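Local coordinates for piwi domain-containing protein (Vanderwaltozyma polyspora, PDB 5THE) that probably binds RNA, being the C-terminal lobe of a budding yeast Argonaute, the part that carries the Piwi domain, at residues Q353-K356 against I357-S361; S530-L534 against L535-N539; L256-K260 against E261-P265; D540-K543 against S544-Y547; T89-P92 against A93-S97. One frame throughout, in Å; residues are numbered along the deposited sequence.

Interaction 1: residues Q353-K356 against I357-S361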
loop_
_atom_site.group_PDB
_atom_site.type_symbol
_atom_site.label_atom_id
_atom_site.label_comp_id
_atom_site.label_asym_id
_atom_site.label_seq_id
_atom_site.Cartn_x
_atom_site.Cartn_y
_atom_site.Cartn_z
ATOM N N GLN A 353 -20.781 -12.411 -5.124
ATOM C CA GLN A 353 -20.222 -12.168 -6.446
ATOM C C GLN A 353 -18.699 -12.111 -6.415
ATOM O O GLN A 353 -18.044 -12.537 -7.371
ATOM C CB GLN A 353 -20.809 -10.877 -7.021
ATOM C CG GLN A 353 -22.255 -11.030 -7.445
ATOM C CD GLN A 353 -22.438 -12.212 -8.390
ATOM O OE1 GLN A 353 -22.822 -13.307 -7.968
ATOM N NE2 GLN A 353 -22.142 -12.002 -9.668
ATOM N N VAL A 354 -18.114 -11.595 -5.331
ATOM C CA VAL A 354 -16.656 -11.652 -5.188
ATOM C C VAL A 354 -16.170 -13.093 -5.287
ATOM O O VAL A 354 -15.182 -13.394 -5.970
ATOM C CB VAL A 354 -16.203 -11.003 -3.864
ATOM C CG1 VAL A 354 -14.732 -11.328 -3.603
ATOM C CG2 VAL A 354 -16.437 -9.478 -3.889
ATOM N N VAL A 355 -16.855 -14.014 -4.618
ATOM C CA VAL A 355 -16.412 -15.404 -4.701
ATOM C C VAL A 355 -16.766 -15.992 -6.064
ATOM O O VAL A 355 -15.905 -16.536 -6.765
ATOM C CB VAL A 355 -16.994 -16.228 -3.544
ATOM C CG1 VAL A 355 -16.463 -17.648 -3.597
ATOM C CG2 VAL A 355 -16.615 -15.587 -2.205
ATOM N N LYS A 356 -18.030 -15.850 -6.483
ATOM C CA LYS A 356 -18.486 -16.540 -7.689
ATOM C C LYS A 356 -17.813 -15.996 -8.939
ATOM O O LYS A 356 -17.669 -16.726 -9.928
ATOM C CB LYS A 356 -20.010 -16.434 -7.828
ATOM C CG LYS A 356 -20.785 -17.462 -7.026
ATOM C CD LYS A 356 -22.285 -17.196 -7.074
ATOM C CE LYS A 356 -23.092 -18.395 -6.566
ATOM N NZ LYS A 356 -22.833 -18.726 -5.134
ATOM N N ILE A 357 -17.393 -14.734 -8.924
ATOM C CA ILE A 357 -16.796 -14.096 -10.088
ATOM C C ILE A 357 -15.297 -13.934 -9.922
ATOM O O ILE A 357 -14.519 -14.403 -10.756
ATOM C CB ILE A 357 -17.467 -12.740 -10.398
ATOM C CG1 ILE A 357 -18.978 -12.908 -10.583
ATOM C CG2 ILE A 357 -16.799 -12.109 -11.637
ATOM C CD1 ILE A 357 -19.327 -13.885 -11.676
ATOM N N GLU A 358 -14.870 -13.228 -8.873
ATOM C CA GLU A 358 -13.468 -12.846 -8.754
ATOM C C GLU A 358 -12.595 -14.020 -8.324
ATOM O O GLU A 358 -11.556 -14.272 -8.936
ATOM C CB GLU A 358 -13.319 -11.672 -7.779
ATOM C CG GLU A 358 -13.986 -10.393 -8.250
ATOM C CD GLU A 358 -13.843 -9.236 -7.256
ATOM O OE1 GLU A 358 -14.634 -8.270 -7.356
ATOM O OE2 GLU A 358 -12.943 -9.286 -6.379
ATOM N N VAL A 359 -12.992 -14.767 -7.288
ATOM C CA VAL A 359 -12.177 -15.919 -6.897
ATOM C C VAL A 359 -12.127 -16.940 -8.035
ATOM O O VAL A 359 -11.055 -17.455 -8.382
ATOM C CB VAL A 359 -12.689 -16.549 -5.585
ATOM C CG1 VAL A 359 -11.903 -17.827 -5.266
ATOM C CG2 VAL A 359 -12.579 -15.566 -4.434
ATOM N N LYS A 360 -13.280 -17.218 -8.658
ATOM C CA LYS A 360 -13.308 -18.090 -9.834
ATOM C C LYS A 360 -12.418 -17.554 -10.948
ATOM O O LYS A 360 -11.720 -18.321 -11.620
ATOM C CB LYS A 360 -14.742 -18.247 -10.348
ATOM C CG LYS A 360 -14.851 -19.079 -11.638
ATOM C CD LYS A 360 -16.290 -19.124 -12.170
ATOM C CE LYS A 360 -16.312 -19.595 -13.621
ATOM N NZ LYS A 360 -17.642 -20.068 -14.068
ATOM N N SER A 361 -12.432 -16.241 -11.167
ATOM C CA SER A 361 -11.565 -15.676 -12.192
ATOM C C SER A 361 -10.097 -15.914 -11.864
ATOM O O SER A 361 -9.294 -16.213 -12.755
ATOM C CB SER A 361 -11.844 -14.187 -12.354
ATOM O OG SER A 361 -10.890 -13.610 -13.224
#

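Interaction 2: residues S530-L534 against L535-N539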
loop_
_atom_site.group_PDB
_atom_site.type_symbol
_atom_site.label_atom_id
_atom_site.label_comp_id
_atom_site.label_asym_id
_atom_site.label_seq_id
_atom_site.Cartn_x
_atom_site.Cartn_y
_atom_site.Cartn_z
ATOM N N SER A 530 -11.840 3.471 -26.259
ATOM C CA SER A 530 -11.366 2.195 -25.745
ATOM C C SER A 530 -10.762 2.356 -24.343
ATOM O O SER A 530 -10.338 3.443 -23.940
ATOM C CB SER A 530 -10.334 1.589 -26.689
ATOM O OG SER A 530 -9.051 2.124 -26.445
ATOM N N LYS A 531 -10.735 1.241 -23.596
ATOM C CA LYS A 531 -10.148 1.243 -22.258
ATOM C C LYS A 531 -8.708 1.723 -22.288
ATOM O O LYS A 531 -8.306 2.563 -21.478
ATOM C CB LYS A 531 -10.204 -0.159 -21.649
ATOM C CG LYS A 531 -11.574 -0.635 -21.242
ATOM C CD LYS A 531 -11.454 -2.012 -20.598
ATOM C CE LYS A 531 -12.797 -2.531 -20.117
ATOM N NZ LYS A 531 -12.600 -3.625 -19.112
ATOM N N ASN A 532 -7.910 1.195 -23.219
ATOM C CA ASN A 532 -6.491 1.510 -23.253
ATOM C C ASN A 532 -6.215 2.944 -23.652
ATOM O O ASN A 532 -5.087 3.406 -23.467
ATOM C CB ASN A 532 -5.752 0.575 -24.213
ATOM C CG ASN A 532 -5.649 -0.826 -23.672
ATOM O OD1 ASN A 532 -4.814 -1.108 -22.812
ATOM N ND2 ASN A 532 -6.515 -1.714 -24.154
ATOM N N VAL A 533 -7.185 3.640 -24.235
ATOM C CA VAL A 533 -7.007 5.062 -24.490
ATOM C C VAL A 533 -7.451 5.888 -23.289
ATOM O O VAL A 533 -6.808 6.883 -22.937
ATOM C CB VAL A 533 -7.751 5.476 -25.776
ATOM C CG1 VAL A 533 -7.693 6.995 -25.968
ATOM C CG2 VAL A 533 -7.149 4.769 -26.994
ATOM N N LEU A 534 -8.548 5.500 -22.637
ATOM C CA LEU A 534 -8.955 6.220 -21.433
ATOM C C LEU A 534 -7.943 6.025 -20.315
ATOM O O LEU A 534 -7.665 6.952 -19.547
ATOM C CB LEU A 534 -10.341 5.763 -20.974
ATOM C CG LEU A 534 -11.533 6.183 -21.839
ATOM C CD1 LEU A 534 -12.795 5.447 -21.398
ATOM C CD2 LEU A 534 -11.724 7.722 -21.795
ATOM N N LEU A 535 -7.393 4.825 -20.199
ATOM C CA LEU A 535 -6.495 4.487 -19.100
ATOM C C LEU A 535 -5.366 3.657 -19.673
ATOM O O LEU A 535 -5.367 2.425 -19.578
ATOM C CB LEU A 535 -7.242 3.749 -17.984
ATOM C CG LEU A 535 -6.474 3.462 -16.693
ATOM C CD1 LEU A 535 -5.668 4.686 -16.274
ATOM C CD2 LEU A 535 -7.458 3.080 -15.614
ATOM N N PRO A 536 -4.375 4.308 -20.285
ATOM C CA PRO A 536 -3.254 3.570 -20.861
ATOM C C PRO A 536 -2.464 2.879 -19.769
ATOM O O PRO A 536 -2.445 3.317 -18.613
ATOM C CB PRO A 536 -2.411 4.659 -21.542
ATOM C CG PRO A 536 -3.230 5.942 -21.445
ATOM C CD PRO A 536 -4.139 5.760 -20.285
ATOM N N GLN A 537 -1.827 1.777 -20.154
ATOM C CA GLN A 537 -0.961 1.051 -19.247
ATOM C C GLN A 537 0.334 1.808 -19.051
ATOM O O GLN A 537 0.855 2.464 -19.951
ATOM C CB GLN A 537 -0.650 -0.352 -19.770
ATOM C CG GLN A 537 -1.814 -1.311 -19.608
ATOM C CD GLN A 537 -2.217 -1.429 -18.155
ATOM O OE1 GLN A 537 -1.370 -1.686 -17.301
ATOM N NE2 GLN A 537 -3.508 -1.206 -17.858
ATOM N N VAL A 538 0.856 1.690 -17.851
ATOM C CA VAL A 538 2.071 2.378 -17.502
ATOM C C VAL A 538 3.231 1.765 -18.279
ATOM O O VAL A 538 3.198 0.589 -18.673
ATOM C CB VAL A 538 2.217 2.278 -15.971
ATOM C CG1 VAL A 538 3.221 1.275 -15.576
ATOM C CG2 VAL A 538 2.402 3.635 -15.338
ATOM N N ASN A 539 4.211 2.607 -18.597
ATOM C CA ASN A 539 5.474 2.212 -19.205
ATOM C C ASN A 539 6.005 0.922 -18.589
ATOM O O ASN A 539 6.024 0.771 -17.365
ATOM C CB ASN A 539 6.471 3.367 -18.995
ATOM C CG ASN A 539 7.785 3.172 -19.723
ATOM O OD1 ASN A 539 8.475 2.173 -19.535
ATOM N ND2 ASN A 539 8.141 4.145 -20.556
HETATM O O HOH W 1 -5.410 -0.450 -19.632
#

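Interaction 3: residues L256-K260 against E261-P265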
loop_
_atom_site.group_PDB
_atom_site.type_symbol
_atom_site.label_atom_id
_atom_site.label_comp_id
_atom_site.label_asym_id
_atom_site.label_seq_id
_atom_site.Cartn_x
_atom_site.Cartn_y
_atom_site.Cartn_z
ATOM N N LEU A 256 4.867 -17.545 9.100
ATOM C CA LEU A 256 3.417 -17.607 9.017
ATOM C C LEU A 256 2.932 -17.537 7.579
ATOM O O LEU A 256 1.897 -18.117 7.240
ATOM C CB LEU A 256 2.821 -16.462 9.829
ATOM C CG LEU A 256 1.424 -16.705 10.380
ATOM C CD1 LEU A 256 1.447 -17.800 11.436
ATOM C CD2 LEU A 256 0.892 -15.403 10.943
ATOM N N LEU A 257 3.659 -16.832 6.718
ATOM C CA LEU A 257 3.248 -16.657 5.333
ATOM C C LEU A 257 4.071 -17.508 4.377
ATOM O O LEU A 257 4.184 -17.172 3.194
ATOM C CB LEU A 257 3.325 -15.177 4.954
ATOM C CG LEU A 257 2.174 -14.326 5.519
ATOM C CD1 LEU A 257 2.443 -12.846 5.357
ATOM C CD2 LEU A 257 0.879 -14.713 4.821
ATOM N N ILE A 258 4.654 -18.602 4.865
ATOM C CA ILE A 258 5.421 -19.520 4.031
ATOM C C ILE A 258 4.741 -20.880 4.060
ATOM O O ILE A 258 4.417 -21.406 5.132
ATOM C CB ILE A 258 6.890 -19.607 4.482
ATOM C CG1 ILE A 258 7.577 -18.258 4.211
ATOM C CG2 ILE A 258 7.638 -20.738 3.748
ATOM C CD1 ILE A 258 9.016 -18.213 4.646
ATOM N N ASP A 259 4.479 -21.421 2.877
ATOM C CA ASP A 259 3.904 -22.755 2.759
ATOM C C ASP A 259 4.958 -23.760 3.205
ATOM O O ASP A 259 5.990 -23.904 2.549
ATOM C CB ASP A 259 3.481 -22.993 1.316
ATOM C CG ASP A 259 2.818 -24.346 1.094
ATOM O OD1 ASP A 259 2.973 -25.264 1.931
ATOM O OD2 ASP A 259 2.137 -24.485 0.048
ATOM N N LYS A 260 4.700 -24.457 4.312
ATOM C CA LYS A 260 5.697 -25.372 4.860
ATOM C C LYS A 260 5.989 -26.533 3.923
ATOM O O LYS A 260 7.126 -27.008 3.879
ATOM C CB LYS A 260 5.250 -25.907 6.220
ATOM C CG LYS A 260 5.030 -24.829 7.270
ATOM C CD LYS A 260 6.127 -23.766 7.220
ATOM C CE LYS A 260 5.909 -22.663 8.257
ATOM N NZ LYS A 260 4.593 -21.972 8.105
ATOM N N GLU A 261 4.994 -27.001 3.161
ATOM C CA GLU A 261 5.220 -28.194 2.343
ATOM C C GLU A 261 6.165 -27.909 1.179
ATOM O O GLU A 261 7.021 -28.739 0.849
ATOM C CB GLU A 261 3.888 -28.745 1.837
ATOM C CG GLU A 261 2.902 -29.154 2.946
ATOM C CD GLU A 261 3.429 -30.200 3.916
ATOM O OE1 GLU A 261 3.797 -31.299 3.468
ATOM O OE2 GLU A 261 3.473 -29.923 5.134
ATOM N N SER A 262 6.021 -26.745 0.543
ATOM C CA SER A 262 6.847 -26.358 -0.594
ATOM C C SER A 262 7.983 -25.438 -0.194
ATOM O O SER A 262 8.872 -25.194 -1.012
ATOM C CB SER A 262 5.987 -25.655 -1.663
ATOM O OG SER A 262 5.348 -24.520 -1.087
ATOM N N ASN A 263 7.964 -24.920 1.037
ATOM C CA ASN A 263 8.915 -23.908 1.487
ATOM C C ASN A 263 8.895 -22.693 0.559
ATOM O O ASN A 263 9.920 -22.082 0.261
ATOM C CB ASN A 263 10.325 -24.479 1.619
ATOM C CG ASN A 263 11.212 -23.601 2.468
ATOM O OD1 ASN A 263 10.750 -22.999 3.440
ATOM N ND2 ASN A 263 12.474 -23.475 2.083
ATOM N N LEU A 264 7.712 -22.353 0.078
ATOM C CA LEU A 264 7.583 -21.224 -0.807
ATOM C C LEU A 264 6.672 -20.189 -0.163
ATOM O O LEU A 264 5.666 -20.554 0.459
ATOM C CB LEU A 264 7.008 -21.648 -2.165
ATOM C CG LEU A 264 7.966 -22.404 -3.089
ATOM C CD1 LEU A 264 7.188 -22.992 -4.248
ATOM C CD2 LEU A 264 9.061 -21.464 -3.580
ATOM N N PRO A 265 7.003 -18.904 -0.271
ATOM C CA PRO A 265 6.158 -17.878 0.348
ATOM C C PRO A 265 4.795 -17.817 -0.318
ATOM O O PRO A 265 4.657 -18.027 -1.524
ATOM C CB PRO A 265 6.948 -16.587 0.127
ATOM C CG PRO A 265 7.753 -16.849 -1.092
ATOM C CD PRO A 265 8.153 -18.311 -0.976
#

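Interaction 4: residues D540-K543 against S544-Y547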
loop_
_atom_site.group_PDB
_atom_site.type_symbol
_atom_site.label_atom_id
_atom_site.label_comp_id
_atom_site.label_asym_id
_atom_site.label_seq_id
_atom_site.Cartn_x
_atom_site.Cartn_y
_atom_site.Cartn_z
ATOM N N ASP A 540 6.456 -0.006 -19.440
ATOM C CA ASP A 540 6.980 -1.282 -18.943
ATOM C C ASP A 540 8.119 -1.118 -17.936
ATOM O O ASP A 540 8.354 -2.036 -17.138
ATOM C CB ASP A 540 7.465 -2.151 -20.107
ATOM C CG ASP A 540 6.340 -2.926 -20.769
ATOM O OD1 ASP A 540 5.243 -3.018 -20.177
ATOM O OD2 ASP A 540 6.557 -3.455 -21.880
ATOM N N ASN A 541 8.836 0.019 -17.965
ATOM C CA ASN A 541 9.918 0.275 -17.009
ATOM C C ASN A 541 9.452 0.101 -15.569
ATOM O O ASN A 541 10.216 -0.353 -14.711
ATOM C CB ASN A 541 10.462 1.704 -17.165
ATOM C CG ASN A 541 11.360 1.883 -18.375
ATOM O OD1 ASN A 541 11.943 0.927 -18.885
ATOM N ND2 ASN A 541 11.493 3.128 -18.829
ATOM N N ILE A 542 8.214 0.492 -15.274
ATOM C CA ILE A 542 7.793 0.594 -13.890
ATOM C C ILE A 542 6.668 -0.372 -13.551
ATOM O O ILE A 542 6.151 -0.332 -12.439
ATOM C CB ILE A 542 7.398 2.040 -13.528
ATOM C CG1 ILE A 542 6.332 2.561 -14.480
ATOM C CG2 ILE A 542 8.625 2.956 -13.521
ATOM C CD1 ILE A 542 5.525 3.676 -13.848
ATOM N N LYS A 543 6.293 -1.258 -14.474
ATOM C CA LYS A 543 5.220 -2.200 -14.170
ATOM C C LYS A 543 5.568 -3.090 -12.982
ATOM O O LYS A 543 4.672 -3.541 -12.259
ATOM C CB LYS A 543 4.886 -3.035 -15.410
ATOM C CG LYS A 543 3.444 -2.838 -15.879
ATOM C CD LYS A 543 3.250 -3.186 -17.349
ATOM C CE LYS A 543 1.816 -2.911 -17.802
ATOM N NZ LYS A 543 0.821 -3.858 -17.187
ATOM N N SER A 544 6.856 -3.327 -12.733
ATOM C CA SER A 544 7.287 -4.095 -11.576
ATOM C C SER A 544 7.755 -3.204 -10.434
ATOM O O SER A 544 8.418 -3.684 -9.513
ATOM C CB SER A 544 8.398 -5.071 -11.970
ATOM O OG SER A 544 7.949 -5.936 -12.994
ATOM N N VAL A 545 7.426 -1.924 -10.473
ATOM C CA VAL A 545 7.865 -0.964 -9.473
ATOM C C VAL A 545 6.646 -0.465 -8.718
ATOM O O VAL A 545 5.556 -0.348 -9.290
ATOM C CB VAL A 545 8.626 0.202 -10.143
ATOM C CG1 VAL A 545 8.985 1.284 -9.125
ATOM C CG2 VAL A 545 9.873 -0.333 -10.864
ATOM N N MET A 546 6.829 -0.183 -7.422
ATOM C CA MET A 546 5.796 0.464 -6.608
ATOM C C MET A 546 5.796 1.977 -6.847
ATOM O O MET A 546 6.017 2.780 -5.941
ATOM C CB MET A 546 6.000 0.153 -5.129
ATOM C CG MET A 546 5.819 -1.306 -4.740
ATOM S SD MET A 546 6.325 -1.618 -3.027
ATOM C CE MET A 546 5.083 -0.673 -2.123
ATOM N N TYR A 547 5.537 2.362 -8.107
ATOM C CA TYR A 547 5.515 3.776 -8.455
ATOM C C TYR A 547 4.391 4.514 -7.752
ATOM O O TYR A 547 4.430 5.744 -7.665
ATOM C CB TYR A 547 5.381 3.959 -9.970
ATOM C CG TYR A 547 4.170 3.279 -10.561
ATOM C CD1 TYR A 547 4.237 1.957 -10.993
ATOM C CD2 TYR A 547 2.960 3.962 -10.698
ATOM C CE1 TYR A 547 3.134 1.325 -11.533
ATOM C CE2 TYR A 547 1.841 3.333 -11.245
ATOM C CZ TYR A 547 1.936 2.017 -11.654
ATOM O OH TYR A 547 0.844 1.381 -12.204
HETATM O O HOH W 2 9.340 -2.455 -13.646
HETATM O O HOH W 3 3.689 -1.952 -10.031
#

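Interaction 5: residues T89-P92 against A93-S97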
loop_
_atom_site.group_PDB
_atom_site.type_symbol
_atom_site.label_atom_id
_atom_site.label_comp_id
_atom_site.label_asym_id
_atom_site.label_seq_id
_atom_site.Cartn_x
_atom_site.Cartn_y
_atom_site.Cartn_z
ATOM N N THR A 89 3.645 33.842 -10.520
ATOM C CA THR A 89 4.767 34.699 -10.175
ATOM C C THR A 89 6.060 33.902 -10.235
ATOM O O THR A 89 6.067 32.676 -10.086
ATOM C CB THR A 89 4.625 35.276 -8.766
ATOM O OG1 THR A 89 4.537 34.197 -7.828
ATOM C CG2 THR A 89 3.394 36.142 -8.652
ATOM N N ALA A 90 7.164 34.616 -10.442
ATOM C CA ALA A 90 8.458 33.980 -10.285
ATOM C C ALA A 90 8.641 33.576 -8.826
ATOM O O ALA A 90 8.102 34.222 -7.924
ATOM C CB ALA A 90 9.591 34.914 -10.717
ATOM N N PRO A 91 9.366 32.493 -8.559
ATOM C CA PRO A 91 9.680 32.164 -7.175
ATOM C C PRO A 91 10.544 33.248 -6.564
ATOM O O PRO A 91 11.232 33.995 -7.285
ATOM C CB PRO A 91 10.436 30.829 -7.287
ATOM C CG PRO A 91 10.733 30.641 -8.732
ATOM C CD PRO A 91 9.748 31.433 -9.504
ATOM N N PRO A 92 10.535 33.379 -5.237
ATOM C CA PRO A 92 11.393 34.384 -4.592
ATOM C C PRO A 92 12.855 34.156 -4.932
ATOM O O PRO A 92 13.288 33.026 -5.181
ATOM C CB PRO A 92 11.135 34.174 -3.094
ATOM C CG PRO A 92 9.862 33.442 -3.018
ATOM C CD PRO A 92 9.768 32.600 -4.257
ATOM N N ALA A 93 13.623 35.251 -4.920
ATOM C CA ALA A 93 15.035 35.175 -5.271
ATOM C C ALA A 93 15.797 34.236 -4.347
ATOM O O ALA A 93 16.809 33.657 -4.752
ATOM C CB ALA A 93 15.666 36.567 -5.236
ATOM N N SER A 94 15.319 34.050 -3.119
ATOM C CA SER A 94 15.987 33.173 -2.167
ATOM C C SER A 94 15.779 31.686 -2.454
ATOM O O SER A 94 16.459 30.851 -1.843
ATOM C CB SER A 94 15.502 33.495 -0.760
ATOM O OG SER A 94 14.090 33.387 -0.684
ATOM N N MET A 95 14.880 31.329 -3.370
ATOM C CA MET A 95 14.498 29.927 -3.516
ATOM C C MET A 95 15.661 29.086 -4.017
ATOM O O MET A 95 15.841 27.942 -3.580
ATOM C CB MET A 95 13.304 29.801 -4.467
ATOM C CG MET A 95 12.787 28.372 -4.653
ATOM S SD MET A 95 13.749 27.430 -5.862
ATOM C CE MET A 95 13.150 28.113 -7.409
ATOM N N GLU A 96 16.437 29.626 -4.958
ATOM C CA GLU A 96 17.474 28.833 -5.604
ATOM C C GLU A 96 18.456 28.276 -4.581
ATOM O O GLU A 96 18.708 27.067 -4.546
ATOM C CB GLU A 96 18.199 29.675 -6.648
ATOM C CG GLU A 96 19.327 28.930 -7.333
ATOM C CD GLU A 96 20.232 29.849 -8.130
ATOM O OE1 GLU A 96 19.748 30.899 -8.611
ATOM O OE2 GLU A 96 21.429 29.517 -8.270
ATOM N N SER A 97 19.006 29.142 -3.723
ATOM C CA SER A 97 19.961 28.663 -2.725
ATOM C C SER A 97 19.259 27.937 -1.583
ATOM O O SER A 97 19.824 27.005 -1.002
ATOM C CB SER A 97 20.815 29.821 -2.193
ATOM O OG SER A 97 20.004 30.844 -1.654
HETATM O O HOH W 4 15.547 31.839 -6.864
#

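Interaction 1: residues Q353-K356 against I357-S361
Helix 351-373 of the Piwi domain carries this contact, between residues about one helical turn apart. In the RNase H-like fold of Piwi domains it is the helix of a beta-alpha-beta unit with strands 339-344 and 383-389. Between Val354 and Val359 the helix widens into a pi-type turn. Val354 O accepts from Val359 N, five residues on, at 2.9 Å. The same oxygen takes a weak, bent bond from Glu358 N. Just before it, Ile357 N keeps the usual four-residue spacing and meets Gln353 O at 2.8 Å. Lys360 N reaches Val355 O at 3.3 Å, a weak five-residue bond. The widening thus covers two successive bonds, the second weak.

The side chains sort by face. Val354, Val355 and Val359 turn into the interior. Val354 and Val359 touch Cys385 of strand 383-389, and all three valines pack on strand 452-459. Val355 CG1 lies 4.4 Å from Val359 CB, a loose apolar touch. Glu358 is also buried. Its extended chain (chi2 179°) lays the carboxylate against the two methyls of Val354, OE2 by CG1 and OE1 by CG2. OE1 forms a salt bridge with Arg343, and OE2 a hydrogen bond with Tyr341. OE1 also accepts from Ile313 N; these partners probably offset the buried charge. On the more open face Gln353 runs alongside Ile357. Gln353 bends at chi2 (-53°), and its NE2 comes 3.4 Å from Ile357 CG1.

Interaction 2: residues S530-L534 against L535-N539
Leu535 leaves helical geometry with phi at -139° and psi at 80°, and this turns the chain away from Leu534 at the end of the short helix 531-534. In Gln537 the bend at chi2 (-59°) brings NE2 to the water that Asn532 OD1 also touches. The motif is one helical turn with a capped start and an extended exit. It lies in the C-terminal tail of the chain, packed on helix 490-515 and strand 300-305. Ser530 is the N-cap: its OG accepts from Val533 N at 3.3 Å. At the other end Leu535 N still bonds to Lys531 O, at 2.8 Å.

Pro536 has no N-H to give to the next carbonyl, Asn532 O. Instead its CA-H makes a bent contact with that oxygen, with Pro536 CA 3.2 Å from Asn532 O. The proline ring lies beside the same carbonyl, CB and CG both near it. Leu534 and Leu535 turn inward onto Phe506 and Phe505 of helix 490-515. Lys531 reaches out to a salt bridge with Asp306.

A water ties helix to exit. It donates to Leu535 O at 2.9 Å and more weakly to Asn532 OD1, and it accepts from Gln537 NE2 at 2.7 Å. That amide nitrogen also bonds to Tyr302 O.

Interaction 3: residues L256-K260 against E261-P265
Asp259 and Glu261 meet where a beta hairpin of the Piwi domain turns. Asp259 OD1 accepts from Glu261 N at 2.9 Å, which makes an Asx turn. The N-H arrives on the anti side of the carboxylate, 33° out of its plane. Asp259 CG is anti to its own nitrogen (chi1 -178°), which swings the carboxylate over the loop. The backbone of Asp259 closes the hairpin: its N donates to Leu264 O at 2.8 Å, and its O takes weak bonds from Asn263 N and Leu264 N. With both residues facing Asp259, this is a G1 beta bulge, and Asn263 has the left-handed backbone such a bulge commonly uses.

In the next shell Thr337 OG1 bonds to both Asp259 OD2 and Ser262 OG, holding the carboxylate from outside. With an alanine here in place of Asp259, Glu261 N and Thr337 would probably lose their carboxylate partner, leaving the tip less firmly fixed. Lys260 curls back to give NZ to Ile258 O at 3.0 Å and also to Lys255 O.

Ile258 pairs with Pro265, CG1 to CB 4.5 Å. Beyond them Leu257 packs on Ile471 of helix 465-475, Pro265 O meets Tyr327 of helix 320-329, and strand 264-274 runs on beside strands 282-289 and 339-344.

Interaction 4: residues D540-K543 against S544-Y547
Residues Ile542 to Val545 form a type I beta turn, closed by Val545 N bonding to Ile542 O at 2.8 Å, and an inverse gamma turn centred on Met546 then brings Tyr547 back beside Ile542. Both turns belong to the C-terminal tail of the chain.

The isoleucine chain runs across the tyrosine ring. Ile542 CG1 is wedged between the backbone N and C (chi1 55°), which sends Ile542 CD1 over one face of the ring. Ile542 CD1 lies 3.8 Å from the centroid of the Tyr547 ring, 25° off the normal, a CH-pi contact displaced toward Tyr547 CG and CD1. Ile542 O also sits 3.3 Å from Tyr547 CD1. Nearer the backbone, Ile542 CB and Val545 CB pack at 4.0 Å. Replacing this tyrosine with an alanine is likely to strip Ile542 CD1 of its aromatic partner and open a gap against Leu498 and Phe505.

A water bridges the backbone, donating to Asn541 O and accepting from Ser544 N at 2.8 Å. Lys543 sends NZ away from the turn to a salt bridge with Asp301 of strand 300-305.

The bound nucleic acid comes within about 6 Å of the nearest atom here, consistent with a tail that lies near the 5' end of the guide, as in other Argonautes. Tyr547 packs on Leu498 and Phe505 of helix 490-515, Ser544 on Ile326 of helix 320-329, and both Ile542 and Tyr547 on Asp208 of helix 197-210.

Interaction 5: residues T89-P92 against A93-S97
Pro91 and Met95 make the close apolar part of this contact. The methyl of Met95 comes to the CB-CG edge of the Pro91 ring, with CE 3.7 Å from Pro91 CG and 3.8 Å from Pro91 CB. Met95 CG points away from the backbone N (chi1 -178°), and bends at chi2 and chi3 bring the methyl round to the ring edge. The methionine is buried, and it also touches Phe83 of strand 77-85. Pro91 touches Asn85 of the same strand.

The backbone here is a type I beta turn from Pro92 to Met95, leading into helix 95-111. Met95 N gives its hydrogen to Pro92 O at 2.9 Å. The parallel sheet that holds strand 77-85 is consistent with the Mid domain of Argonaute proteins.

The other side is looser and faces solvent. Pro92 and Ala93 are exposed, and Pro92 CB is 3.9 Å from Ser94 OG, a touch without a bond. A water accepts from Glu96 N at 3.1 Å and also lies beside Pro92 O. The carboxylate of Glu96 turns away from the turn to a salt bridge between OE2 and Lys122 NZ.

From the N terminus the order is interaction 5, 3, 1, 2 and 4. Each is local and ends before the next begins, so none nests in or crosses another. Interaction 5 closes the turn between strand 77-85 and helix 95-111, far from the rest. Interaction 3 closes the hairpin that leads into strand 264-274. Interaction 1 spans a turn inside helix 351-373, which connects strands 339-344 and 383-389. The last two lie in the C-terminal tail and touch each other: Gln537 OE1 is 3.1 Å from Lys543 NZ, and Val538 packs on Tyr547. Together they lay the tail against helices 490-515 and 197-210.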